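Secreted protein (Streptomyces lividans TK24, PDB 5LXZ) is probably a copper-radical oxidase of the galactose oxidase type (family AA5), binding copper in a fold rich in beta strands that includes Kelch motifs. Local coordinates at residues A[470-475]-A[497-502]; A[411-416]-A[501-506]. The protein carries 1 engineered substitution. All blocks are in the same frame, centred on the assembly; numbering follows the deposited sequence. Where two conformers were deposited one is given.

Contact 1 of 2, residues A[470-475]-A[497-502]. With PO4 (phosphate ion), chain G.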
loop_
_atom_site.group_PDB
_atom_site.type_symbol
_atom_site.label_atom_id
_atom_site.label_comp_id
_atom_site.label_asym_id
_atom_site.label_seq_id
_atom_site.Cartn_x
_atom_site.Cartn_y
_atom_site.Cartn_z
ATOM N N GLY A 470 -16.123 -15.094 4.298
ATOM C CA GLY A 470 -14.956 -15.671 4.952
ATOM C C GLY A 470 -13.895 -16.247 4.016
ATOM O O GLY A 470 -12.876 -16.732 4.484
ATOM N N ARG A 471 -14.136 -16.207 2.716
ATOM C CA ARG A 471 -13.107 -16.520 1.735
ATOM C C ARG A 471 -12.387 -15.245 1.392
ATOM O O ARG A 471 -12.795 -14.162 1.800
ATOM C CB ARG A 471 -13.706 -17.128 0.488
ATOM C CG ARG A 471 -14.409 -18.455 0.769
ATOM C CD ARG A 471 -14.996 -19.082 -0.492
ATOM N NE ARG A 471 -15.577 -20.383 -0.188
ATOM C CZ ARG A 471 -16.788 -20.573 0.343
ATOM N NH1 ARG A 471 -17.589 -19.555 0.633
ATOM N NH2 ARG A 471 -17.188 -21.799 0.633
ATOM N N LEU A 472 -11.298 -15.395 0.661
ATOM C CA LEU A 472 -10.424 -14.259 0.324
ATOM C C LEU A 472 -10.147 -14.210 -1.150
ATOM O O LEU A 472 -9.921 -15.239 -1.798
ATOM C CB LEU A 472 -9.137 -14.345 1.091
ATOM C CG LEU A 472 -9.344 -14.231 2.595
ATOM C CD1 LEU A 472 -9.258 -15.612 3.271
ATOM C CD2 LEU A 472 -8.361 -13.276 3.236
ATOM N N MET A 473 -10.119 -12.995 -1.692
ATOM C CA MET A 473 -9.803 -12.786 -3.094
ATOM C C MET A 473 -8.389 -12.248 -3.195
ATOM O O MET A 473 -8.001 -11.356 -2.431
ATOM C CB MET A 473 -10.784 -11.818 -3.733
ATOM C CG MET A 473 -10.594 -11.628 -5.210
ATOM S SD MET A 473 -9.409 -10.364 -5.672
ATOM C CE MET A 473 -10.389 -8.907 -5.316
ATOM N N PHE A 474 -7.643 -12.781 -4.155
ATOM C CA PHE A 474 -6.287 -12.372 -4.454
ATOM C C PHE A 474 -6.224 -11.874 -5.877
ATOM O O PHE A 474 -6.841 -12.425 -6.789
ATOM C CB PHE A 474 -5.338 -13.555 -4.270
ATOM C CG PHE A 474 -5.002 -13.829 -2.834
ATOM C CD1 PHE A 474 -5.956 -14.407 -1.971
ATOM C CD2 PHE A 474 -3.738 -13.540 -2.313
ATOM C CE1 PHE A 474 -5.666 -14.659 -0.622
ATOM C CE2 PHE A 474 -3.457 -13.819 -0.987
ATOM C CZ PHE A 474 -4.409 -14.341 -0.129
ATOM N N PHE A 475 -5.484 -10.776 -6.099
ATOM C CA PHE A 475 -5.424 -10.152 -7.412
ATOM C C PHE A 475 -4.038 -9.666 -7.744
ATOM O O PHE A 475 -3.181 -9.515 -6.875
ATOM C CB PHE A 475 -6.387 -8.951 -7.479
ATOM C CG PHE A 475 -6.012 -7.842 -6.547
ATOM C CD1 PHE A 475 -5.137 -6.827 -6.959
ATOM C CD2 PHE A 475 -6.516 -7.785 -5.258
ATOM C CE1 PHE A 475 -4.770 -5.793 -6.105
ATOM C CE2 PHE A 475 -6.144 -6.748 -4.404
ATOM C CZ PHE A 475 -5.269 -5.763 -4.838
ATOM N N GLU A 497 -7.803 -15.135 -7.839
ATOM C CA GLU A 497 -7.988 -16.381 -7.116
ATOM C C GLU A 497 -8.885 -16.133 -5.924
ATOM O O GLU A 497 -8.878 -15.041 -5.329
ATOM C CB GLU A 497 -6.675 -16.945 -6.608
ATOM C CG GLU A 497 -5.872 -17.744 -7.601
ATOM C CD GLU A 497 -4.634 -18.403 -6.956
ATOM O OE1 GLU A 497 -3.602 -17.761 -6.837
ATOM O OE2 GLU A 497 -4.683 -19.576 -6.575
ATOM N N ILE A 498 -9.621 -17.162 -5.542
ATOM C CA ILE A 498 -10.302 -17.205 -4.258
ATOM C C ILE A 498 -9.694 -18.277 -3.406
ATOM O O ILE A 498 -9.540 -19.416 -3.880
ATOM C CB ILE A 498 -11.770 -17.536 -4.460
ATOM C CG1 ILE A 498 -12.374 -16.530 -5.392
ATOM C CG2 ILE A 498 -12.532 -17.599 -3.143
ATOM C CD1 ILE A 498 -12.353 -15.151 -4.920
ATOM N N TYR A 499 -9.336 -17.936 -2.187
ATOM C CA TYR A 499 -8.874 -18.892 -1.223
ATOM C C TYR A 499 -9.983 -19.178 -0.232
ATOM O O TYR A 499 -10.560 -18.280 0.392
ATOM C CB TYR A 499 -7.606 -18.404 -0.491
ATOM C CG TYR A 499 -7.128 -19.382 0.556
ATOM C CD1 TYR A 499 -6.660 -20.633 0.185
ATOM C CD2 TYR A 499 -7.213 -19.088 1.902
ATOM C CE1 TYR A 499 -6.247 -21.536 1.133
ATOM C CE2 TYR A 499 -6.768 -19.966 2.872
ATOM C CZ TYR A 499 -6.345 -21.235 2.486
ATOM O OH TYR A 499 -5.928 -22.084 3.479
ATOM N N THR A 500 -10.255 -20.468 -0.014
ATOM C CA THR A 500 -11.217 -20.915 0.974
ATOM C C THR A 500 -10.415 -21.517 2.132
ATOM O O THR A 500 -9.749 -22.554 1.957
ATOM C CB THR A 500 -12.136 -22.003 0.377
ATOM O OG1 THR A 500 -12.890 -21.454 -0.690
ATOM C CG2 THR A 500 -13.093 -22.517 1.407
ATOM N N PRO A 501 -10.436 -20.897 3.303
ATOM C CA PRO A 501 -9.559 -21.365 4.382
ATOM C C PRO A 501 -10.064 -22.708 4.981
ATOM O O PRO A 501 -11.206 -23.074 4.758
ATOM C CB PRO A 501 -9.625 -20.229 5.439
ATOM C CG PRO A 501 -10.024 -19.034 4.609
ATOM C CD PRO A 501 -10.965 -19.542 3.580
ATOM N N PRO A 502 -9.238 -23.353 5.779
ATOM C CA PRO A 502 -9.632 -24.642 6.384
ATOM C C PRO A 502 -10.942 -24.561 7.147
ATOM O O PRO A 502 -11.718 -25.531 7.186
ATOM C CB PRO A 502 -8.494 -24.900 7.350
ATOM C CG PRO A 502 -7.303 -24.222 6.755
ATOM C CD PRO A 502 -7.848 -23.001 6.090
HETATM P P PO4 G . -20.524 -21.271 2.191
HETATM O O1 PO4 G . -21.860 -21.394 1.487
HETATM O O2 PO4 G . -20.001 -19.859 1.866
HETATM O O3 PO4 G . -20.679 -21.487 3.681
HETATM O O4 PO4 G . -19.575 -22.346 1.733
#
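Residues Leu472–Phe474 and Glu497–Tyr499 pair as the two middle strands of a four-stranded blade of the Kelch beta-propeller. The strands run antiparallel. Leu472 and Tyr499 form one hydrogen-bonded pair, with Tyr499 N to Leu472 O at 2.8 Å, and Phe474 and Glu497 form the next, with Phe474 N to Glu497 O at 2.8 Å. Between them Met473 faces Ile498 as a non-hydrogen-bonded pair. Ile498 CD1 reaches over to Met473 CB at 3.9 Å, whereas the thioether, bent at chi2 and chi3, leads away. On the other face Leu472 CD1 meets Pro501 CG at 3.8 Å, the two side chains nearly at right angles, and also lies at the edge of the Tyr499 ring.

Where the pairing ends, Arg471, modelled in two conformers, lies alongside Thr500 in the one described. Its extended chain carries NE to 2.9 Å from Thr500 OG1, close to the guanidinium plane, though the hydrogen bond is bent, with an N-H...O angle of 131°. The outer edge takes a phosphate ion, probably from the crystallisation liquor, almost straight on, NH1 to phosphate O2 and NH2 to phosphate O4, both 2.7 Å. Asp469 also binds NH1, and Arg509 shares the phosphate. An alanine in place of Thr500 would probably leave Arg471 NE without this acceptor, the guanidinium then held by the phosphate and Asp469.

Buried Glu497 is paired with Arg458, and Tyr499 OH with Asn12 O. Strand 14-18 flanks 496-500, strand 462-466 flanks 472-476, and Leu472, Phe474 and Tyr499 pack on Leu419 of the neighbouring blade.

Contact 2 of 2, residues A[411-416]-A[501-506]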
loop_
_atom_site.group_PDB
_atom_site.type_symbol
_atom_site.label_atom_id
_atom_site.label_comp_id
_atom_site.label_asym_id
_atom_site.label_seq_id
_atom_site.Cartn_x
_atom_site.Cartn_y
_atom_site.Cartn_z
ATOM N N SER A 411 -3.709 -10.825 5.060
ATOM C CA SER A 411 -5.100 -10.486 5.341
ATOM C C SER A 411 -5.514 -11.087 6.670
ATOM O O SER A 411 -5.290 -12.275 6.907
ATOM C CB SER A 411 -6.011 -11.040 4.241
ATOM O OG SER A 411 -6.061 -10.161 3.096
ATOM N N ILE A 412 -6.120 -10.288 7.531
ATOM C CA ILE A 412 -6.687 -10.755 8.792
ATOM C C ILE A 412 -7.932 -11.591 8.517
ATOM O O ILE A 412 -8.765 -11.227 7.679
ATOM C CB ILE A 412 -7.086 -9.570 9.664
ATOM C CG1 ILE A 412 -5.855 -8.708 10.010
ATOM C CG2 ILE A 412 -7.784 -10.037 10.920
ATOM C CD1 ILE A 412 -6.267 -7.384 10.622
ATOM N N LEU A 413 -8.046 -12.749 9.171
ATOM C CA LEU A 413 -9.233 -13.594 9.078
ATOM C C LEU A 413 -10.064 -13.506 10.355
ATOM O O LEU A 413 -9.543 -13.145 11.414
ATOM C CB LEU A 413 -8.815 -15.066 8.880
ATOM C CG LEU A 413 -8.556 -15.496 7.424
ATOM C CD1 LEU A 413 -7.706 -14.595 6.604
ATOM C CD2 LEU A 413 -8.028 -16.936 7.389
ATOM N N PRO A 414 -11.341 -13.899 10.269
ATOM C CA PRO A 414 -12.244 -13.745 11.416
ATOM C C PRO A 414 -12.026 -14.636 12.626
ATOM O O PRO A 414 -12.639 -14.387 13.677
ATOM C CB PRO A 414 -13.629 -13.943 10.810
ATOM C CG PRO A 414 -13.403 -14.701 9.598
ATOM C CD PRO A 414 -12.069 -14.285 9.057
ATOM N N ASP A 415 -11.151 -15.621 12.506
ATOM C CA ASP A 415 -10.774 -16.454 13.633
ATOM C C ASP A 415 -9.513 -15.962 14.355
ATOM O O ASP A 415 -8.976 -16.666 15.203
ATOM C CB ASP A 415 -10.613 -17.907 13.196
ATOM C CG ASP A 415 -9.483 -18.108 12.226
ATOM O OD1 ASP A 415 -8.914 -17.119 11.709
ATOM O OD2 ASP A 415 -9.129 -19.271 11.966
ATOM N N ASP A 416 -9.022 -14.770 13.982
ATOM C CA ASP A 416 -7.795 -14.152 14.524
ATOM C C ASP A 416 -6.515 -14.662 13.894
ATOM O O ASP A 416 -5.413 -14.185 14.261
ATOM C CB ASP A 416 -7.679 -14.177 16.034
ATOM C CG ASP A 416 -8.807 -13.490 16.724
ATOM O OD1 ASP A 416 -9.398 -12.546 16.171
ATOM O OD2 ASP A 416 -9.103 -13.851 17.896
ATOM N N PRO A 501 -10.436 -20.897 3.303
ATOM C CA PRO A 501 -9.559 -21.365 4.382
ATOM C C PRO A 501 -10.064 -22.708 4.981
ATOM O O PRO A 501 -11.206 -23.074 4.758
ATOM C CB PRO A 501 -9.625 -20.229 5.439
ATOM C CG PRO A 501 -10.024 -19.034 4.609
ATOM C CD PRO A 501 -10.965 -19.542 3.580
ATOM N N PRO A 502 -9.238 -23.353 5.779
ATOM C CA PRO A 502 -9.632 -24.642 6.384
ATOM C C PRO A 502 -10.942 -24.561 7.147
ATOM O O PRO A 502 -11.718 -25.531 7.186
ATOM C CB PRO A 502 -8.494 -24.900 7.350
ATOM C CG PRO A 502 -7.303 -24.222 6.755
ATOM C CD PRO A 502 -7.848 -23.001 6.090
ATOM N N TYR A 503 -11.238 -23.398 7.749
ATOM C CA TYR A 503 -12.445 -23.263 8.567
ATOM C C TYR A 503 -13.763 -23.416 7.827
ATOM O O TYR A 503 -14.816 -23.542 8.484
ATOM C CB TYR A 503 -12.396 -21.992 9.443
ATOM C CG TYR A 503 -12.256 -20.620 8.761
ATOM C CD1 TYR A 503 -12.979 -20.298 7.636
ATOM C CD2 TYR A 503 -11.450 -19.652 9.309
ATOM C CE1 TYR A 503 -12.874 -19.062 7.027
ATOM C CE2 TYR A 503 -11.342 -18.390 8.716
ATOM C CZ TYR A 503 -12.056 -18.112 7.583
ATOM O OH TYR A 503 -11.937 -16.857 6.996
ATOM N N LEU A 504 -13.741 -23.425 6.493
ATOM C CA LEU A 504 -14.938 -23.704 5.738
ATOM C C LEU A 504 -15.039 -25.153 5.277
ATOM O O LEU A 504 -16.002 -25.486 4.587
ATOM C CB LEU A 504 -15.064 -22.772 4.571
ATOM C CG LEU A 504 -15.211 -21.294 4.975
ATOM C CD1 LEU A 504 -15.569 -20.461 3.779
ATOM C CD2 LEU A 504 -16.199 -21.058 6.115
ATOM N N TYR A 505 -14.091 -25.976 5.693
ATOM C CA TYR A 505 -14.052 -27.444 5.380
ATOM C C TYR A 505 -14.210 -28.295 6.609
ATOM O O TYR A 505 -13.582 -29.364 6.730
ATOM C CB TYR A 505 -12.742 -27.769 4.672
ATOM C CG TYR A 505 -12.704 -27.241 3.281
ATOM C CD1 TYR A 505 -13.460 -27.846 2.259
ATOM C CD2 TYR A 505 -11.938 -26.111 2.937
ATOM C CE1 TYR A 505 -13.456 -27.363 0.976
ATOM C CE2 TYR A 505 -11.907 -25.644 1.635
ATOM C CZ TYR A 505 -12.687 -26.247 0.647
ATOM O OH TYR A 505 -12.717 -25.818 -0.659
ATOM N N ARG A 506 -15.074 -27.818 7.495
ATOM C CA ARG A 506 -15.238 -28.329 8.851
ATOM C C ARG A 506 -16.736 -28.610 9.031
ATOM O O ARG A 506 -17.422 -28.933 8.054
ATOM C CB ARG A 506 -14.665 -27.296 9.846
ATOM C CG ARG A 506 -13.362 -27.759 10.467
ATOM C CD ARG A 506 -12.286 -26.703 10.339
ATOM N NE ARG A 506 -10.943 -27.262 10.229
ATOM C CZ ARG A 506 -9.846 -26.546 10.427
ATOM N NH1 ARG A 506 -9.968 -25.256 10.734
ATOM N NH2 ARG A 506 -8.639 -27.097 10.324
#
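Tyr503 points its phenol end at Leu413, Pro414 and Asp415 of a beta turn, and each of the three meets a different part of it. Asp415 comes to the ring edge: OD2 lies 3.5 Å from Tyr503 CD2, near the ring plane, with the carboxylate turned 87° to the ring. An anion so placed faces the ring hydrogens, an approach that is likely to be mildly attractive. Pro414 lies across the phenol end at about a right angle, its CD 3.3 Å from Tyr503 OH. Leu413 approaches obliquely, CD2 at 3.9 Å from Tyr503 CE2, and the same methyl reaches Pro501 CG at 4.0 Å.

The Tyr503 first torsion (chi1 59°) sets CG between the backbone N and the carbonyl carbon, and the ring lies with one face over Pro501, whose CB sits above its centre. No hydrogen bond crosses between the segments; the hydroxyl is instead bonded to Gly470 O, while Asp415 OD1 is held by Ser417.

Leu413 to Asp416 make a type I beta turn, closed by Asp416 N to Leu413 O. This is the hairpin bend between strands 409-412 and 418-421 of a Kelch blade, met here by the 3-10 turn that follows the next blade.

How the contacts relate
From the N terminus, strand 14-18 comes first and adds an outer strand to the blade of contact 1, so the start of the chain joins with residues far along it and closes the propeller ring. Contact 2 opens at 411-416, in the preceding blade, and closes about 85 residues later at 501-506. Contact 1 spans only about 22 residues, from 470-475 to 497-502, and nests inside that longer loop; the two share Pro501 and Pro502. Their centres are 10 Å apart. Leu472 CD2 touches Ser411 CB at 3.4 Å. Together they tie adjacent blades to the connection leading on to the C-terminal domain.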